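Local atomic coordinates of cellulose 1,4-beta-cellobiosidase (PDB entry 3ZQX), a protein that is a family 3b carbohydrate-binding module of a cellulosomal cellobiohydrolase, from a family whose members typically bind cellulose. Residues 17-22 with 40-45; 10-15 with 120-125; 77-82 with 99-104. The protein carries 1 engineered substitution. All coordinates share one frame; numbering follows the deposited sequence. Where two conformers were deposited one is given.

Interaction 1: 17-22 with 40-45; sequences QEIKGK and LRYYFT. With CA (calcium ion), chain B.
I19 reaches across the core of the CBM3 beta sandwich to Y42 and F44. Segment 17-22 belongs to one sheet; 40-43 belongs to the other, and F44 and T45 follow it in a loop. The backbones stay well apart: the nearest CA pair, I19 CA and F44 CA, is 9.4 Å apart, and no hydrogen bond joins the segments. The contact is made by side chains alone.

The I19 side chain leaves CB toward the other sheet and forks there. Its short branch, CG2, lies anti to the backbone N and goes to the tyrosine. It sits 3.7 Å from Y42 OH and 3.9 Å from Y42 CE1, and meets the ring obliquely. The longer branch starts at CG1 and stays extended (chi2 171°), which carries CD1 to F44. There CD1 lies 3.8 Å from F44 CD2. It rests over one face of the phenyl ring, 27° off the ring normal, in a CH-pi contact. One isoleucine thus fills the angle between two aromatic side chains.

Y42 O lies in plane at the edge of the F44 ring. Neighbours close the core around the group: I19 also packs on F99, Y42 on F23 and F44 on I101.

Just past F44 the chain turns into the calcium site, where E47, D110, N113 and D114 also bind. T45 chelates the calcium ion with two of its oxygens. Its chi1 of 49° swings the hydroxyl to the same metal as the carbonyl: T45 O is 2.4 Å and T45 OG1 2.6 Å from the calcium ion.

Interaction 2: 10-15 with 120-125; sequences ENTQTS and TIKAFQ
E10 and K122 face each other where two loops pass in opposite directions, with E10 CA and K122 CA 6.9 Å apart. T12 and T120 form the next close pair, at 8.1 Å between their CA atoms. Neither segment is regular strand here.

K122 takes part in both close contacts. Its chain is folded rather than extended, with bends at chi2 (-63°) and chi3 (-64°). The folds bring the ammonium group back to the opposite loop. K122 NZ stands 3.2 Å from E10 O, but the angle is too poor for a hydrogen bond. The E10 carbonyl is merely close to the ammonium, while C9 O, one residue earlier, takes the bond. E10 CA is also close, at 3.7 Å from K122 NZ.

T12 meets the same group from its methyl branch. T12 CG2 lies 3.8 Å from K122 NZ, and the two side chains cross at about a right angle. T12 also packs on P119.

Backbone bonds pair I121 with C9 and, where strand 125-126 begins, Q125 with Y7. On the first loop, the carbonyls of N11 and Q13 both accept bonds from Q111 NE2. The lysine is exposed. This is loop-to-loop packing at the surface of the CBM3 beta sandwich, where the turn between strands 3-9 and 15-27 meets the loop leading into strand 125-126.

Interaction 3: 77-82 with 99-104; sequences HYLQLE and FVIRYA
L79 is the residue of 77-82 that touches the other segment, and it meets I101 and F99. Before it comes H77, whose side chain starts out toward 99-104 but binds elsewhere. H77 ND1 is hydrogen-bonded to F44 O, and its ring meets F44 edge-to-face. Y78 points away from the contact.

L79 turns back into the core. Its CG lies anti to the backbone N (chi1 166°), and this sends the branched end across to the other sheet. L79 CD2 lies 3.9 Å from I101 CD1. The same I101 methyl is also 3.9 Å from L79 CB, so it lies against both the CB and the CD2 of the leucine. The two side chains cross at a slant. The second partner is looser: L79 CD2 is 4.5 Å from F99 CD2 and meets that ring obliquely. F99 stacks with F23 and also meets the ring of Y42.

Q80 lies on the other side of the strand. Its OE1 accepts a bond from R41 NE, and Q80 NE2 makes a weak bond of 3.0 Å to E82 OE1. L81 points inward again, but packs on P68 rather than closely on 99-104.

No hydrogen bond crosses between the segments. Inward residues alternate with outward ones along 78-82, and apolar side chains fill the gap between strands 78-83 and 97-103. This is face-to-face sheet packing in the core of a CBM3 beta sandwich.

How the interactions relate
Interactions 1 and 3 lie side by side in the sandwich core, with centres about 6 Å apart. Both join the same two sheets: strands 15-27 and 97-103 are neighbours in one, 38-43 and 78-83 in the other. Interaction 2 is a surface contact, its centre about 11 Å from that of interaction 1 and about 16 Å from that of interaction 3. It still touches interaction 1, through backbone bonding of E10 with K20 and through N11 ND2 with E18 O. Along the chain, interaction 1 closes before interaction 3 opens, and both fall between the early and late loops of interaction 2. Two contacts thus hold the sheets together inside, while the third joins surface loops beside strand 15-27, which interaction 1 also uses.

Interaction 1: 17-22 with 40-45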
loop_
_atom_site.group_PDB
_atom_site.type_symbol
_atom_site.label_atom_id
_atom_site.label_comp_id
_atom_site.label_asym_id
_atom_site.label_seq_id
_atom_site.Cartn_x
_atom_site.Cartn_y
_atom_site.Cartn_z
ATOM N N GLN A 17 5.840 10.981 12.545
ATOM C CA GLN A 17 6.453 11.433 11.310
ATOM C C GLN A 17 6.476 10.351 10.234
ATOM O O GLN A 17 6.768 10.650 9.076
ATOM C CB GLN A 17 7.867 11.928 11.581
ATOM C CG GLN A 17 7.903 13.156 12.457
ATOM C CD GLN A 17 9.241 13.317 13.128
ATOM O OE1 GLN A 17 9.679 12.436 13.863
ATOM N NE2 GLN A 17 9.920 14.422 12.848
ATOM N N GLU A 18 6.220 9.099 10.606
ATOM C CA GLU A 18 6.268 8.006 9.644
ATOM C C GLU A 18 5.050 7.097 9.759
ATOM O O GLU A 18 4.888 6.382 10.746
ATOM C CB GLU A 18 7.537 7.176 9.862
ATOM C CG GLU A 18 8.811 7.943 9.562
ATOM C CD GLU A 18 10.059 7.092 9.671
ATOM O OE1 GLU A 18 10.054 6.114 10.442
ATOM O OE2 GLU A 18 11.045 7.401 8.975
ATOM N N ILE A 19 4.213 7.081 8.727
ATOM C CA ILE A 19 3.289 5.971 8.554
ATOM C C ILE A 19 4.168 4.770 8.241
ATOM O O ILE A 19 5.105 4.906 7.458
ATOM C CB ILE A 19 2.302 6.228 7.392
ATOM C CG1 ILE A 19 1.436 7.459 7.677
ATOM C CG2 ILE A 19 1.463 4.995 7.119
ATOM C CD1 ILE A 19 0.587 7.900 6.496
ATOM N N LYS A 20 3.951 3.639 8.910
ATOM C CA LYS A 20 4.817 2.490 8.691
ATOM C C LYS A 20 4.059 1.191 8.871
ATOM O O LYS A 20 3.434 0.971 9.912
ATOM C CB LYS A 20 6.001 2.535 9.663
ATOM C CG LYS A 20 7.021 1.419 9.470
ATOM C CD LYS A 20 8.193 1.539 10.427
ATOM C CE LYS A 20 9.189 0.411 10.222
ATOM N NZ LYS A 20 10.343 0.514 11.145
ATOM N N GLY A 21 4.214 0.283 7.918
ATOM C CA GLY A 21 3.584 -1.014 7.987
ATOM C C GLY A 21 4.170 -1.910 6.927
ATOM O O GLY A 21 5.273 -1.653 6.432
ATOM N N LYS A 22 3.466 -2.992 6.619
ATOM C CA LYS A 22 3.871 -3.873 5.538
ATOM C C LYS A 22 2.663 -4.295 4.738
ATOM O O LYS A 22 1.560 -4.412 5.274
ATOM C CB LYS A 22 4.570 -5.130 6.067
ATOM C CG LYS A 22 5.728 -4.872 7.022
ATOM C CD LYS A 22 6.449 -6.160 7.393
ATOM C CE LYS A 22 7.579 -5.891 8.373
ATOM N NZ LYS A 22 8.390 -7.119 8.614
ATOM N N LEU A 40 -1.557 -0.759 -6.436
ATOM C CA LEU A 40 -1.972 -0.835 -5.036
ATOM C C LEU A 40 -2.182 0.576 -4.489
ATOM O O LEU A 40 -1.398 1.478 -4.795
ATOM C CB LEU A 40 -0.891 -1.561 -4.222
ATOM C CG LEU A 40 -1.067 -1.667 -2.701
ATOM C CD1 LEU A 40 -0.372 -2.909 -2.145
ATOM C CD2 LEU A 40 -0.575 -0.421 -1.986
ATOM N N ARG A 41 -3.231 0.774 -3.684
ATOM C CA ARG A 41 -3.433 2.070 -3.030
ATOM C C ARG A 41 -3.692 1.937 -1.536
ATOM O O ARG A 41 -4.516 1.126 -1.097
ATOM C CB ARG A 41 -4.568 2.860 -3.691
ATOM C CG ARG A 41 -4.240 3.243 -5.118
ATOM C CD ARG A 41 -5.366 4.001 -5.810
ATOM N NE ARG A 41 -4.911 4.386 -7.147
ATOM C CZ ARG A 41 -5.686 4.887 -8.100
ATOM N NH1 ARG A 41 -6.981 5.049 -7.891
ATOM N NH2 ARG A 41 -5.156 5.211 -9.274
ATOM N N TYR A 42 -2.953 2.746 -0.777
ATOM C CA TYR A 42 -3.111 2.901 0.664
ATOM C C TYR A 42 -3.604 4.321 0.919
ATOM O O TYR A 42 -2.921 5.291 0.585
ATOM C CB TYR A 42 -1.761 2.663 1.371
ATOM C CG TYR A 42 -1.789 2.911 2.873
ATOM C CD1 TYR A 42 -1.606 4.184 3.393
ATOM C CD2 TYR A 42 -2.006 1.864 3.767
ATOM C CE1 TYR A 42 -1.640 4.410 4.762
ATOM C CE2 TYR A 42 -2.050 2.081 5.130
ATOM C CZ TYR A 42 -1.864 3.351 5.630
ATOM O OH TYR A 42 -1.916 3.533 6.995
ATOM N N TYR A 43 -4.803 4.428 1.484
ATOM C CA TYR A 43 -5.514 5.700 1.598
ATOM C C TYR A 43 -5.203 6.411 2.900
ATOM O O TYR A 43 -5.326 5.831 3.980
ATOM C CB TYR A 43 -7.025 5.461 1.460
ATOM C CG TYR A 43 -7.370 4.849 0.125
ATOM C CD1 TYR A 43 -7.547 5.647 -0.993
ATOM C CD2 TYR A 43 -7.446 3.463 -0.036
ATOM C CE1 TYR A 43 -7.824 5.093 -2.234
ATOM C CE2 TYR A 43 -7.720 2.896 -1.269
ATOM C CZ TYR A 43 -7.912 3.713 -2.363
ATOM O OH TYR A 43 -8.172 3.129 -3.579
ATOM N N PHE A 44 -4.778 7.667 2.792
ATOM C CA PHE A 44 -4.507 8.474 3.962
ATOM C C PHE A 44 -4.704 9.929 3.607
ATOM O O PHE A 44 -4.526 10.324 2.453
ATOM C CB PHE A 44 -3.080 8.220 4.490
ATOM C CG PHE A 44 -1.977 8.832 3.656
ATOM C CD1 PHE A 44 -1.518 8.221 2.500
ATOM C CD2 PHE A 44 -1.386 10.023 4.056
ATOM C CE1 PHE A 44 -0.492 8.787 1.755
ATOM C CE2 PHE A 44 -0.359 10.604 3.313
ATOM C CZ PHE A 44 0.100 9.970 2.167
ATOM N N THR A 45 -5.055 10.721 4.610
ATOM C CA THR A 45 -5.240 12.149 4.419
ATOM C C THR A 45 -3.946 12.873 4.745
ATOM O O THR A 45 -3.331 12.636 5.791
ATOM C CB THR A 45 -6.353 12.687 5.321
ATOM O OG1 THR A 45 -6.136 12.216 6.651
ATOM C CG2 THR A 45 -7.724 12.229 4.828
HETATM CA CA CA B . -3.969 11.995 8.031
HETATM O O HOH W 1 -1.732 10.859 7.815
#

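Interaction 2: 10-15 with 120-125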
loop_
_atom_site.group_PDB
_atom_site.type_symbol
_atom_site.label_atom_id
_atom_site.label_comp_id
_atom_site.label_asym_id
_atom_site.label_seq_id
_atom_site.Cartn_x
_atom_site.Cartn_y
_atom_site.Cartn_z
ATOM N N GLU A 10 2.920 -1.210 11.729
ATOM C CA GLU A 10 4.053 -1.108 12.647
ATOM C C GLU A 10 3.959 0.139 13.518
ATOM O O GLU A 10 4.005 0.039 14.743
ATOM C CB GLU A 10 5.402 -1.271 11.947
ATOM C CG GLU A 10 5.612 -2.709 11.489
ATOM C CD GLU A 10 7.020 -3.005 11.021
ATOM O OE1 GLU A 10 7.679 -2.104 10.463
ATOM O OE2 GLU A 10 7.470 -4.153 11.211
ATOM N N ASN A 11 3.855 1.316 12.907
ATOM C CA ASN A 11 3.725 2.523 13.715
ATOM C C ASN A 11 2.259 2.801 14.006
ATOM O O ASN A 11 1.483 3.188 13.129
ATOM C CB ASN A 11 4.324 3.724 12.987
ATOM C CG ASN A 11 5.829 3.810 13.130
ATOM O OD1 ASN A 11 6.458 2.951 13.747
ATOM N ND2 ASN A 11 6.416 4.848 12.551
ATOM N N THR A 12 1.900 2.607 15.271
ATOM C CA THR A 12 0.518 2.698 15.723
ATOM C C THR A 12 0.136 4.035 16.344
ATOM O O THR A 12 -1.029 4.258 16.659
ATOM C CB THR A 12 0.228 1.605 16.761
ATOM O OG1 THR A 12 1.126 1.755 17.865
ATOM C CG2 THR A 12 0.431 0.228 16.151
ATOM N N GLN A 13 1.104 4.929 16.503
ATOM C CA GLN A 13 0.844 6.215 17.144
ATOM C C GLN A 13 0.041 7.119 16.223
ATOM O O GLN A 13 0.345 7.219 15.038
ATOM C CB GLN A 13 2.162 6.907 17.490
ATOM C CG GLN A 13 2.953 6.241 18.602
ATOM C CD GLN A 13 2.409 6.568 19.977
ATOM O OE1 GLN A 13 2.720 7.614 20.547
ATOM N NE2 GLN A 13 1.591 5.672 20.520
ATOM N N THR A 14 -0.983 7.761 16.779
ATOM C CA THR A 14 -1.798 8.716 16.035
ATOM C C THR A 14 -0.898 9.754 15.369
ATOM O O THR A 14 -0.955 9.981 14.153
ATOM C CB THR A 14 -2.818 9.419 16.970
ATOM O OG1 THR A 14 -3.724 8.446 17.502
ATOM C CG2 THR A 14 -3.607 10.476 16.213
ATOM N N SER A 15 -0.045 10.362 16.181
ATOM C CA SER A 15 0.839 11.417 15.727
ATOM C C SER A 15 2.226 10.831 15.498
ATOM O O SER A 15 2.857 10.330 16.435
ATOM C CB SER A 15 0.899 12.530 16.767
ATOM O OG SER A 15 1.904 13.467 16.435
ATOM N N THR A 120 -4.694 -1.958 15.095
ATOM C CA THR A 120 -4.977 -3.225 15.753
ATOM C C THR A 120 -4.453 -4.432 14.986
ATOM O O THR A 120 -4.440 -5.541 15.537
ATOM C CB THR A 120 -6.486 -3.435 16.025
ATOM O OG1 THR A 120 -7.177 -3.722 14.806
ATOM C CG2 THR A 120 -7.095 -2.220 16.716
ATOM N N ILE A 121 -3.994 -4.237 13.748
ATOM C CA ILE A 121 -3.536 -5.382 12.964
ATOM C C ILE A 121 -2.017 -5.402 13.036
ATOM O O ILE A 121 -1.334 -4.605 12.388
ATOM C CB ILE A 121 -3.981 -5.244 11.492
ATOM C CG1 ILE A 121 -5.507 -5.155 11.428
ATOM C CG2 ILE A 121 -3.480 -6.418 10.682
ATOM C CD1 ILE A 121 -6.065 -4.938 10.049
ATOM N N LYS A 122 -1.495 -6.310 13.859
ATOM C CA LYS A 122 -0.050 -6.421 14.059
ATOM C C LYS A 122 0.606 -7.592 13.357
ATOM O O LYS A 122 1.828 -7.668 13.298
ATOM C CB LYS A 122 0.284 -6.453 15.552
ATOM C CG LYS A 122 -0.182 -5.223 16.313
ATOM C CD LYS A 122 0.511 -3.971 15.812
ATOM C CE LYS A 122 2.009 -4.026 16.074
ATOM N NZ LYS A 122 2.689 -2.765 15.663
ATOM N N ALA A 123 -0.213 -8.472 12.795
ATOM C CA ALA A 123 0.243 -9.631 12.037
ATOM C C ALA A 123 -0.501 -9.595 10.717
ATOM O O ALA A 123 -1.632 -9.103 10.644
ATOM C CB ALA A 123 -0.064 -10.922 12.777
ATOM N N PHE A 124 0.117 -10.116 9.668
ATOM C CA PHE A 124 -0.515 -10.047 8.359
ATOM C C PHE A 124 -1.917 -10.623 8.381
ATOM O O PHE A 124 -2.143 -11.732 8.871
ATOM C CB PHE A 124 0.300 -10.798 7.311
ATOM C CG PHE A 124 1.408 -9.994 6.696
ATOM C CD1 PHE A 124 1.159 -8.779 6.072
ATOM C CD2 PHE A 124 2.706 -10.479 6.715
ATOM C CE1 PHE A 124 2.195 -8.061 5.498
ATOM C CE2 PHE A 124 3.743 -9.768 6.141
ATOM C CZ PHE A 124 3.490 -8.561 5.533
ATOM N N GLN A 125 -2.857 -9.866 7.830
ATOM C CA GLN A 125 -4.173 -10.395 7.546
ATOM C C GLN A 125 -4.699 -9.807 6.248
ATOM O O GLN A 125 -4.347 -8.693 5.865
ATOM C CB GLN A 125 -5.141 -10.174 8.709
ATOM C CG GLN A 125 -5.639 -8.769 8.880
ATOM C CD GLN A 125 -6.555 -8.644 10.084
ATOM O OE1 GLN A 125 -6.205 -9.063 11.188
ATOM N NE2 GLN A 125 -7.739 -8.083 9.875
#

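Interaction 3: 77-82 with 99-104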
loop_
_atom_site.group_PDB
_atom_site.type_symbol
_atom_site.label_atom_id
_atom_site.label_comp_id
_atom_site.label_asym_id
_atom_site.label_seq_id
_atom_site.Cartn_x
_atom_site.Cartn_y
_atom_site.Cartn_z
ATOM N N HIS A 77 -7.348 10.704 -1.001
ATOM C CA HIS A 77 -5.900 10.732 -1.182
ATOM C C HIS A 77 -5.246 9.389 -0.837
ATOM O O HIS A 77 -5.720 8.654 0.043
ATOM C CB HIS A 77 -5.336 11.857 -0.313
ATOM C CG HIS A 77 -3.869 12.083 -0.490
ATOM N ND1 HIS A 77 -2.922 11.582 0.376
ATOM C CD2 HIS A 77 -3.185 12.769 -1.437
ATOM C CE1 HIS A 77 -1.718 11.939 -0.043
ATOM N NE2 HIS A 77 -1.848 12.665 -1.137
ATOM N N TYR A 78 -4.145 9.069 -1.514
ATOM C CA TYR A 78 -3.455 7.800 -1.295
ATOM C C TYR A 78 -1.986 7.830 -1.691
ATOM O O TYR A 78 -1.539 8.647 -2.510
ATOM C CB TYR A 78 -4.130 6.646 -2.084
ATOM C CG TYR A 78 -4.351 6.993 -3.549
ATOM C CD1 TYR A 78 -3.341 6.840 -4.493
ATOM C CD2 TYR A 78 -5.561 7.523 -3.977
ATOM C CE1 TYR A 78 -3.540 7.205 -5.819
ATOM C CE2 TYR A 78 -5.773 7.884 -5.303
ATOM C CZ TYR A 78 -4.757 7.723 -6.218
ATOM O OH TYR A 78 -4.909 8.076 -7.533
ATOM N N LEU A 79 -1.256 6.893 -1.093
ATOM C CA LEU A 79 -0.044 6.332 -1.667
ATOM C C LEU A 79 -0.447 5.302 -2.715
ATOM O O LEU A 79 -1.285 4.435 -2.452
ATOM C CB LEU A 79 0.752 5.587 -0.589
ATOM C CG LEU A 79 1.869 4.667 -1.091
ATOM C CD1 LEU A 79 3.038 5.461 -1.664
ATOM C CD2 LEU A 79 2.329 3.719 0.009
ATOM N N GLN A 80 0.173 5.381 -3.890
ATOM C CA GLN A 80 0.023 4.381 -4.926
ATOM C C GLN A 80 1.348 3.660 -5.126
ATOM O O GLN A 80 2.412 4.281 -5.209
ATOM C CB GLN A 80 -0.397 5.044 -6.242
ATOM C CG GLN A 80 -0.411 4.101 -7.431
ATOM C CD GLN A 80 -1.232 4.663 -8.567
ATOM O OE1 GLN A 80 -2.418 4.913 -8.405
ATOM N NE2 GLN A 80 -0.601 4.900 -9.717
ATOM N N LEU A 81 1.283 2.336 -5.189
ATOM C CA LEU A 81 2.428 1.554 -5.630
ATOM C C LEU A 81 2.128 0.895 -6.947
ATOM O O LEU A 81 1.115 0.194 -7.105
ATOM C CB LEU A 81 2.818 0.473 -4.631
ATOM C CG LEU A 81 3.347 0.976 -3.301
ATOM C CD1 LEU A 81 3.722 -0.201 -2.425
ATOM C CD2 LEU A 81 4.541 1.908 -3.517
ATOM N N GLU A 82 3.016 1.154 -7.892
ATOM C CA GLU A 82 3.092 0.416 -9.133
ATOM C C GLU A 82 4.424 -0.331 -9.115
ATOM O O GLU A 82 5.198 -0.220 -8.163
ATOM C CB GLU A 82 2.957 1.356 -10.329
ATOM C CG GLU A 82 1.531 1.856 -10.483
ATOM C CD GLU A 82 1.396 2.974 -11.473
ATOM O OE1 GLU A 82 1.901 4.075 -11.182
ATOM O OE2 GLU A 82 0.782 2.759 -12.542
ATOM N N PHE A 99 6.742 -0.543 4.097
ATOM C CA PHE A 99 6.499 0.815 3.645
ATOM C C PHE A 99 6.587 1.821 4.760
ATOM O O PHE A 99 6.130 1.569 5.885
ATOM C CB PHE A 99 5.164 0.956 2.877
ATOM C CG PHE A 99 3.914 0.887 3.729
ATOM C CD1 PHE A 99 3.376 -0.333 4.122
ATOM C CD2 PHE A 99 3.236 2.054 4.074
ATOM C CE1 PHE A 99 2.215 -0.382 4.876
ATOM C CE2 PHE A 99 2.070 2.006 4.814
ATOM C CZ PHE A 99 1.560 0.791 5.216
ATOM N N VAL A 100 7.183 2.960 4.419
ATOM C CA VAL A 100 7.173 4.163 5.229
ATOM C C VAL A 100 6.706 5.306 4.336
ATOM O O VAL A 100 7.137 5.412 3.172
ATOM C CB VAL A 100 8.581 4.478 5.760
ATOM C CG1 VAL A 100 8.689 5.930 6.220
ATOM C CG2 VAL A 100 8.944 3.520 6.888
ATOM N N ILE A 101 5.817 6.142 4.869
ATOM C CA ILE A 101 5.439 7.385 4.210
ATOM C C ILE A 101 5.803 8.522 5.146
ATOM O O ILE A 101 5.369 8.557 6.309
ATOM C CB ILE A 101 3.926 7.462 3.916
ATOM C CG1 ILE A 101 3.468 6.283 3.056
ATOM C CG2 ILE A 101 3.580 8.793 3.250
ATOM C CD1 ILE A 101 1.977 6.055 3.096
ATOM N N ARG A 102 6.624 9.443 4.664
ATOM C CA ARG A 102 7.065 10.563 5.479
ATOM C C ARG A 102 7.085 11.831 4.651
ATOM O O ARG A 102 6.894 11.789 3.440
ATOM C CB ARG A 102 8.432 10.286 6.092
ATOM C CG ARG A 102 9.557 10.141 5.115
ATOM C CD ARG A 102 10.760 9.737 5.954
ATOM N NE ARG A 102 11.957 9.446 5.184
ATOM C CZ ARG A 102 12.778 8.430 5.437
ATOM N NH1 ARG A 102 12.534 7.581 6.435
ATOM N NH2 ARG A 102 13.844 8.259 4.679
ATOM N N TYR A 103 7.264 12.962 5.315
ATOM C CA TYR A 103 7.445 14.236 4.636
ATOM C C TYR A 103 8.918 14.605 4.500
ATOM O O TYR A 103 9.725 14.307 5.383
ATOM C CB TYR A 103 6.739 15.335 5.413
ATOM C CG TYR A 103 5.236 15.275 5.352
ATOM C CD1 TYR A 103 4.557 15.787 4.263
ATOM C CD2 TYR A 103 4.493 14.710 6.383
ATOM C CE1 TYR A 103 3.179 15.750 4.197
ATOM C CE2 TYR A 103 3.112 14.668 6.328
ATOM C CZ TYR A 103 2.460 15.186 5.232
ATOM O OH TYR A 103 1.087 15.174 5.142
ATOM N N ALA A 104 9.271 15.273 3.402
ATOM C CA ALA A 104 10.636 15.758 3.218
ATOM C C ALA A 104 11.096 16.632 4.379
ATOM O O ALA A 104 12.276 16.641 4.719
ATOM C CB ALA A 104 10.755 16.525 1.908
#